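Local coordinates for protein neurotoxin (Clostridium botulinum, PDB 3N7L) that probably binds gangliosides on nerve-cell membranes through its receptor-binding domain, the region that directs a botulinum neurotoxin to its target neurons, at residues M259-N264 and L332-Q337; I266-R271 and L397-K402. One frame throughout, in Å; residues are numbered along the deposited sequence.

Contact 1. Residues M259-N264 and L332-Q337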
ATOM      1  N   MET A 259      10.590  16.649   6.229  1.00 21.46           N
ATOM      2  CA  MET A 259      10.938  17.119   7.562  1.00 22.05           C
ATOM      3  C   MET A 259      12.301  17.778   7.701  1.00 22.16           C
ATOM      4  O   MET A 259      13.317  17.236   7.267  1.00 21.34           O
ATOM      5  CB  MET A 259      10.867  15.961   8.553  1.00 24.65           C
ATOM      6  CG  MET A 259       9.614  15.928   9.387  1.00 28.64           C
ATOM      7  SD  MET A 259       9.605  14.523  10.522  1.00 30.24           S
ATOM      8  CE  MET A 259      11.175  14.688  11.310  1.00 29.94           C
ATOM      9  N   SER A 260      12.309  18.950   8.325  1.00 21.55           N
ATOM     10  CA  SER A 260      13.537  19.675   8.583  1.00 22.13           C
ATOM     11  C   SER A 260      13.488  20.146  10.037  1.00 22.07           C
ATOM     12  O   SER A 260      12.545  19.832  10.770  1.00 24.37           O
ATOM     13  CB  SER A 260      13.671  20.872   7.646  1.00 24.01           C
ATOM     14  OG  SER A 260      14.953  21.461   7.789  1.00 26.27           O
ATOM     15  N   LYS A 261      14.491  20.906  10.446  1.00 22.21           N
ATOM     16  CA  LYS A 261      14.558  21.395  11.813  1.00 22.54           C
ATOM     17  C   LYS A 261      15.114  22.813  11.867  1.00 23.76           C
ATOM     18  O   LYS A 261      15.991  23.181  11.083  1.00 25.59           O
ATOM     19  CB  LYS A 261      15.445  20.448  12.639  1.00 22.26           C
ATOM     20  CG  LYS A 261      15.780  20.892  14.057  1.00 21.15           C
ATOM     21  CD  LYS A 261      16.678  19.840  14.731  1.00 23.39           C
ATOM     22  CE  LYS A 261      17.055  20.188  16.174  1.00 22.09           C
ATOM     23  NZ  LYS A 261      17.993  21.349  16.284  1.00 24.43           N
ATOM     24  N   LYS A 262      14.576  23.612  12.781  1.00 23.53           N
ATOM     25  CA  LYS A 262      15.040  24.972  12.996  1.00 22.35           C
ATOM     26  C   LYS A 262      14.909  25.214  14.488  1.00 22.66           C
ATOM     27  O   LYS A 262      13.806  25.233  15.024  1.00 23.00           O
ATOM     28  CB  LYS A 262      14.202  25.988  12.224  1.00 23.29           C
ATOM     29  CG  LYS A 262      14.755  27.399  12.370  1.00 24.99           C
ATOM     30  CD  LYS A 262      14.225  28.344  11.317  1.00 26.87           C
ATOM     31  CE  LYS A 262      14.907  29.699  11.429  1.00 27.05           C
ATOM     32  NZ  LYS A 262      14.423  30.625  10.372  1.00 30.88           N
ATOM     33  N   GLY A 263      16.036  25.389  15.167  1.00 23.28           N
ATOM     34  CA  GLY A 263      15.973  25.573  16.603  1.00 24.79           C
ATOM     35  C   GLY A 263      15.430  24.274  17.187  1.00 24.57           C
ATOM     36  O   GLY A 263      15.814  23.185  16.751  1.00 25.94           O
ATOM     37  N   ASN A 264      14.524  24.377  18.151  1.00 24.45           N
ATOM     38  CA  ASN A 264      13.937  23.190  18.771  1.00 25.27           C
ATOM     39  C   ASN A 264      12.814  22.605  17.933  1.00 24.01           C
ATOM     40  O   ASN A 264      12.384  21.474  18.165  1.00 25.02           O
ATOM     41  CB  ASN A 264      13.352  23.528  20.144  1.00 28.37           C
ATOM     42  CG  ASN A 264      14.403  23.926  21.145  1.00 31.78           C
ATOM     43  OD1 ASN A 264      15.339  23.174  21.406  1.00 33.73           O
ATOM     44  ND2 ASN A 264      14.257  25.116  21.716  1.00 34.52           N
ATOM     45  N   LEU A 332       5.275  20.252  18.245  1.00 19.65           N
ATOM     46  CA  LEU A 332       6.118  19.086  18.410  1.00 20.04           C
ATOM     47  C   LEU A 332       7.478  19.429  17.797  1.00 20.86           C
ATOM     48  O   LEU A 332       7.546  19.904  16.660  1.00 20.90           O
ATOM     49  CB  LEU A 332       5.517  17.888  17.678  1.00 21.50           C
ATOM     50  CG  LEU A 332       6.265  16.585  17.950  1.00 22.89           C
ATOM     51  CD1 LEU A 332       6.014  16.176  19.402  1.00 23.43           C
ATOM     52  CD2 LEU A 332       5.793  15.501  16.993  1.00 25.23           C
ATOM     53  N   GLY A 333       8.551  19.194  18.548  1.00 19.63           N
ATOM     54  CA  GLY A 333       9.883  19.502  18.053  1.00 19.66           C
ATOM     55  C   GLY A 333      10.870  18.361  18.193  1.00 19.19           C
ATOM     56  O   GLY A 333      10.482  17.232  18.473  1.00 19.64           O
ATOM     57  N   ALA A 334      12.151  18.654  17.984  1.00 21.09           N
ATOM     58  CA  ALA A 334      13.201  17.641  18.085  1.00 20.93           C
ATOM     59  C   ALA A 334      14.078  17.999  19.281  1.00 21.66           C
ATOM     60  O   ALA A 334      14.799  18.996  19.260  1.00 22.01           O
ATOM     61  CB  ALA A 334      14.029  17.609  16.801  1.00 20.72           C
ATOM     62  N   LEU A 335      14.024  17.172  20.319  1.00 22.74           N
ATOM     63  CA  LEU A 335      14.766  17.447  21.542  1.00 23.36           C
ATOM     64  C   LEU A 335      15.756  16.368  21.956  1.00 23.92           C
ATOM     65  O   LEU A 335      15.480  15.176  21.825  1.00 23.14           O
ATOM     66  CB  LEU A 335      13.771  17.666  22.684  1.00 24.69           C
ATOM     67  CG  LEU A 335      12.586  18.575  22.353  1.00 26.76           C
ATOM     68  CD1 LEU A 335      11.512  18.443  23.424  1.00 27.10           C
ATOM     69  CD2 LEU A 335      13.073  20.003  22.223  1.00 26.45           C
ATOM     70  N   ASP A 336      16.912  16.795  22.458  1.00 23.90           N
ATOM     71  CA  ASP A 336      17.923  15.856  22.940  1.00 26.13           C
ATOM     72  C   ASP A 336      17.553  15.709  24.418  1.00 25.22           C
ATOM     73  O   ASP A 336      18.026  16.462  25.267  1.00 24.10           O
ATOM     74  CB  ASP A 336      19.327  16.453  22.775  1.00 27.97           C
ATOM     75  CG  ASP A 336      20.430  15.429  23.005  1.00 30.54           C
ATOM     76  OD1 ASP A 336      21.557  15.643  22.502  1.00 34.48           O
ATOM     77  OD2 ASP A 336      20.173  14.414  23.686  1.00 27.16           O
ATOM     78  N   GLN A 337      16.687  14.743  24.706  1.00 24.75           N
ATOM     79  CA  GLN A 337      16.178  14.540  26.060  1.00 24.57           C
ATOM     80  C   GLN A 337      16.258  13.104  26.583  1.00 23.74           C
ATOM     81  O   GLN A 337      16.230  12.144  25.813  1.00 23.55           O
ATOM     82  CB  GLN A 337      14.714  14.990  26.089  1.00 27.07           C
ATOM     83  CG  GLN A 337      13.866  14.231  25.066  1.00 30.22           C
ATOM     84  CD  GLN A 337      12.463  14.795  24.882  1.00 32.83           C
ATOM     85  OE1 GLN A 337      11.724  14.376  23.979  1.00 33.22           O
ATOM     86  NE2 GLN A 337      12.087  15.734  25.734  1.00 31.36           N
TER
HETATM   87  O   HOH W   1      16.558  20.803  20.202  1.00 30.92           O
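The turn of a beta hairpin, joining strands 257-262 and 265-270 of the C-terminal, trefoil-type receptor-binding domain, docks on the end of strand 329-335 through Asn264 and Lys261. One direct hydrogen bond crosses the interface: Ala334 N donates to Asn264 O at 2.8 Å. The same oxygen lies 3.2 Å from Gly333 CA in a CA-H...O contact. Glycine suits this place because a CB here would point at the hairpin and run into Asn264 O. Beside this bond, a water donates to both Asn264 OD1 and Ala334 O, so the amide oxygen reaches the strand through solvent. Leu335 brings CD2 within 4.0 Å of Asn264 OD1, and near Asn264 CB as well, and the two side chains cross at about a right angle. Lys261 is extended as far as CE, and this aliphatic part lies against the small Ala334 methyl, with CE 4.0 Å from Ala334 CB. Its last torsion then bends the chain (chi4 -70°), bringing NZ to Gly263 O at 2.9 Å; the ammonium thus ties the turn to its own strand while the methylenes do the packing. Gly263 has a positive phi of 65°, a conformation that favours glycine. Around the contact, Tyr314 of strand 313-318 touches both Lys261 and Ala334, and Ile266 on the hairpin's second strand also meets Ala334. Gly333 and Leu335 make backbone hydrogen bonds with strand 313-318, while Leu332 pairs with Pro399 of strand 394-402.

Contact 2. Residues I266-R271 and L397-K402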
ATOM      1  N   ILE A 266      10.442  21.234  14.649  1.00 20.63           N
ATOM      2  CA  ILE A 266      10.414  20.418  13.444  1.00 21.38           C
ATOM      3  C   ILE A 266       9.597  21.289  12.496  1.00 21.45           C
ATOM      4  O   ILE A 266       8.510  21.741  12.857  1.00 21.50           O
ATOM      5  CB  ILE A 266       9.623  19.096  13.630  1.00 20.62           C
ATOM      6  CG1 ILE A 266      10.410  18.102  14.488  1.00 20.40           C
ATOM      7  CG2 ILE A 266       9.298  18.497  12.260  1.00 19.56           C
ATOM      8  CD1 ILE A 266      11.726  17.668  13.869  1.00 24.10           C
ATOM      9  N   VAL A 267      10.116  21.553  11.304  1.00 21.57           N
ATOM     10  CA  VAL A 267       9.380  22.358  10.337  1.00 20.14           C
ATOM     11  C   VAL A 267       9.341  21.590   9.024  1.00 20.56           C
ATOM     12  O   VAL A 267      10.246  20.804   8.725  1.00 21.08           O
ATOM     13  CB  VAL A 267      10.034  23.747  10.097  1.00 20.79           C
ATOM     14  CG1 VAL A 267      10.118  24.524  11.401  1.00 20.16           C
ATOM     15  CG2 VAL A 267      11.408  23.577   9.479  1.00 24.83           C
ATOM     16  N   PHE A 268       8.285  21.798   8.248  1.00 19.37           N
ATOM     17  CA  PHE A 268       8.147  21.107   6.977  1.00 20.19           C
ATOM     18  C   PHE A 268       8.461  22.028   5.816  1.00 20.04           C
ATOM     19  O   PHE A 268       7.945  23.144   5.741  1.00 20.91           O
ATOM     20  CB  PHE A 268       6.735  20.545   6.824  1.00 20.57           C
ATOM     21  CG  PHE A 268       6.417  19.441   7.791  1.00 21.45           C
ATOM     22  CD1 PHE A 268       5.815  19.718   9.014  1.00 21.11           C
ATOM     23  CD2 PHE A 268       6.713  18.120   7.472  1.00 21.47           C
ATOM     24  CE1 PHE A 268       5.505  18.689   9.906  1.00 21.07           C
ATOM     25  CE2 PHE A 268       6.409  17.082   8.355  1.00 22.05           C
ATOM     26  CZ  PHE A 268       5.802  17.369   9.575  1.00 23.00           C
ATOM     27  N   ASN A 269       9.322  21.556   4.922  1.00 20.06           N
ATOM     28  CA  ASN A 269       9.714  22.328   3.751  1.00 20.91           C
ATOM     29  C   ASN A 269       9.224  21.654   2.473  1.00 20.52           C
ATOM     30  O   ASN A 269       8.983  20.442   2.454  1.00 18.44           O
ATOM     31  CB  ASN A 269      11.237  22.481   3.698  1.00 22.06           C
ATOM     32  CG  ASN A 269      11.787  23.251   4.888  1.00 24.98           C
ATOM     33  OD1 ASN A 269      11.086  24.057   5.502  1.00 27.79           O
ATOM     34  ND2 ASN A 269      13.050  23.019   5.203  1.00 23.08           N
ATOM     35  N   THR A 270       9.076  22.442   1.412  1.00 19.12           N
ATOM     36  CA  THR A 270       8.620  21.916   0.131  1.00 20.89           C
ATOM     37  C   THR A 270       9.725  21.064  -0.498  1.00 20.71           C
ATOM     38  O   THR A 270      10.859  21.523  -0.638  1.00 19.86           O
ATOM     39  CB  THR A 270       8.248  23.065  -0.827  1.00 21.10           C
ATOM     40  OG1 THR A 270       7.210  23.848  -0.226  1.00 22.64           O
ATOM     41  CG2 THR A 270       7.750  22.522  -2.166  1.00 19.16           C
ATOM     42  N   ARG A 271       9.407  19.825  -0.868  1.00 20.53           N
ATOM     43  CA  ARG A 271      10.423  18.964  -1.462  1.00 22.35           C
ATOM     44  C   ARG A 271      10.774  19.425  -2.879  1.00 22.59           C
ATOM     45  O   ARG A 271       9.981  20.100  -3.546  1.00 21.77           O
ATOM     46  CB  ARG A 271       9.989  17.480  -1.440  1.00 23.62           C
ATOM     47  CG  ARG A 271       8.809  17.111  -2.304  1.00 26.15           C
ATOM     48  CD  ARG A 271       8.487  15.612  -2.196  1.00 25.90           C
ATOM     49  NE  ARG A 271       7.926  15.241  -0.897  1.00 24.07           N
ATOM     50  CZ  ARG A 271       8.565  14.551   0.046  1.00 25.96           C
ATOM     51  NH1 ARG A 271       9.810  14.135  -0.142  1.00 23.17           N
ATOM     52  NH2 ARG A 271       7.952  14.274   1.191  1.00 26.59           N
ATOM     53  N   LEU A 397       5.247  25.667   8.949  1.00 18.04           N
ATOM     54  CA  LEU A 397       4.323  24.548   8.834  1.00 17.95           C
ATOM     55  C   LEU A 397       4.948  23.559   9.809  1.00 19.46           C
ATOM     56  O   LEU A 397       6.084  23.112   9.613  1.00 16.24           O
ATOM     57  CB  LEU A 397       4.329  23.987   7.413  1.00 18.53           C
ATOM     58  CG  LEU A 397       3.425  22.783   7.133  1.00 19.62           C
ATOM     59  CD1 LEU A 397       1.968  23.120   7.483  1.00 19.24           C
ATOM     60  CD2 LEU A 397       3.554  22.392   5.668  1.00 15.58           C
ATOM     61  N   ILE A 398       4.212  23.229  10.864  1.00 16.14           N
ATOM     62  CA  ILE A 398       4.750  22.357  11.892  1.00 16.26           C
ATOM     63  C   ILE A 398       3.825  21.256  12.377  1.00 18.53           C
ATOM     64  O   ILE A 398       2.607  21.328  12.215  1.00 18.01           O
ATOM     65  CB  ILE A 398       5.098  23.165  13.156  1.00 18.08           C
ATOM     66  CG1 ILE A 398       3.812  23.793  13.719  1.00 15.99           C
ATOM     67  CG2 ILE A 398       6.118  24.259  12.834  1.00 16.13           C
ATOM     68  CD1 ILE A 398       3.912  24.221  15.171  1.00 16.52           C
ATOM     69  N   PRO A 399       4.407  20.210  12.977  1.00 18.79           N
ATOM     70  CA  PRO A 399       3.603  19.113  13.508  1.00 19.93           C
ATOM     71  C   PRO A 399       3.105  19.741  14.818  1.00 19.77           C
ATOM     72  O   PRO A 399       3.878  20.394  15.521  1.00 18.20           O
ATOM     73  CB  PRO A 399       4.631  18.001  13.720  1.00 20.18           C
ATOM     74  CG  PRO A 399       5.875  18.751  14.036  1.00 21.17           C
ATOM     75  CD  PRO A 399       5.849  19.922  13.092  1.00 18.72           C
ATOM     76  N   VAL A 400       1.826  19.571  15.128  1.00 20.23           N
ATOM     77  CA  VAL A 400       1.246  20.178  16.317  1.00 21.73           C
ATOM     78  C   VAL A 400       0.247  19.235  16.978  1.00 22.99           C
ATOM     79  O   VAL A 400      -0.436  18.467  16.308  1.00 22.54           O
ATOM     80  CB  VAL A 400       0.524  21.509  15.935  1.00 24.62           C
ATOM     81  CG1 VAL A 400      -0.633  21.215  14.991  1.00 24.02           C
ATOM     82  CG2 VAL A 400       0.035  22.236  17.174  1.00 26.03           C
ATOM     83  N   ILE A 401       0.172  19.288  18.301  1.00 23.55           N
ATOM     84  CA  ILE A 401      -0.752  18.438  19.034  1.00 23.41           C
ATOM     85  C   ILE A 401      -1.932  19.260  19.562  1.00 25.28           C
ATOM     86  O   ILE A 401      -1.743  20.336  20.115  1.00 24.41           O
ATOM     87  CB  ILE A 401      -0.046  17.756  20.228  1.00 23.28           C
ATOM     88  CG1 ILE A 401       1.116  16.894  19.722  1.00 20.11           C
ATOM     89  CG2 ILE A 401      -1.034  16.885  20.999  1.00 23.59           C
ATOM     90  CD1 ILE A 401       1.948  16.287  20.819  1.00 22.63           C
ATOM     91  N   LYS A 402      -3.148  18.761  19.353  1.00 27.25           N
ATOM     92  CA  LYS A 402      -4.348  19.425  19.860  1.00 28.65           C
ATOM     93  C   LYS A 402      -4.642  18.632  21.130  1.00 29.03           C
ATOM     94  O   LYS A 402      -4.996  17.454  21.070  1.00 28.32           O
ATOM     95  CB  LYS A 402      -5.508  19.302  18.867  1.00 28.88           C
ATOM     96  CG  LYS A 402      -6.814  19.917  19.357  1.00 31.61           C
ATOM     97  CD  LYS A 402      -6.679  21.421  19.582  1.00 33.81           C
ATOM     98  CE  LYS A 402      -7.943  22.010  20.203  1.00 32.08           C
ATOM     99  NZ  LYS A 402      -9.131  21.798  19.340  1.00 32.67           N
TER
HETATM  100  O   HOH W   2       7.664  25.509   7.336  1.00 21.78           O
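Strand 266-270 meets the start of 397-402 at 138° between their N-to-C directions, axes 4.9 Å apart at closest approach, and one direct backbone bond joins them: Phe268 N to Leu397 O, 2.9 Å. In this trefoil-type domain the contact brings the second strand of a beta hairpin against a strand of the large antiparallel sheet. A second link is indirect, a water donating to Phe268 O and accepting from Leu397 N. Together they serve both backbone polar groups of Leu397 in buried surroundings. CB of Phe268 is directed toward the sheet strand; with CG anti to its own carbonyl carbon (chi1 -67°), the ring sets its edge, in plane, against Ile398 C and Pro399 N. CE1 lies 3.4 Å from Pro399 CD, which approaches obliquely. A flat, apolar ring fits beside this peptide without needing a polar partner of its own. Leu397 brings CD2 to Phe268 CB at 3.9 Å. Pro399, which has no N-H to bury, touches Phe268 through CD and Ile266 through CG, the latter 3.8 Å from Ile266 CB; the side chains of Ile266 and Pro399 cross at about a right angle. Val267 and Ile398 meet more loosely through CG1 and CG2. Ile379 of strand 373-384 touches both Phe268 and Leu397, and Met259 of the hairpin's first strand adds to the packing on Phe268. Ile266 O comes close to two carbons of the opposing strand, Pro399 CD at 3.2 Å and Ile398 CG2 at 3.5 Å.

Contacts 1 and 2 hold the same hairpin against the same sheet, whose strands 329-335 and 394-402 are neighbours. Contact 2 is the buried one, made by branched aliphatic, proline and aromatic side chains; contact 1, at the hairpin's turn, is partly exposed and relies on a glycine, an amide and a lysine chain. Each uses a single direct backbone hydrogen bond and a bridging water, but in contact 1 the water reaches a side-chain amide, whereas in contact 2 it joins main-chain groups alone. A probable backbone bond within the hairpin, Ser260 N to Val267 O, couples the two sites.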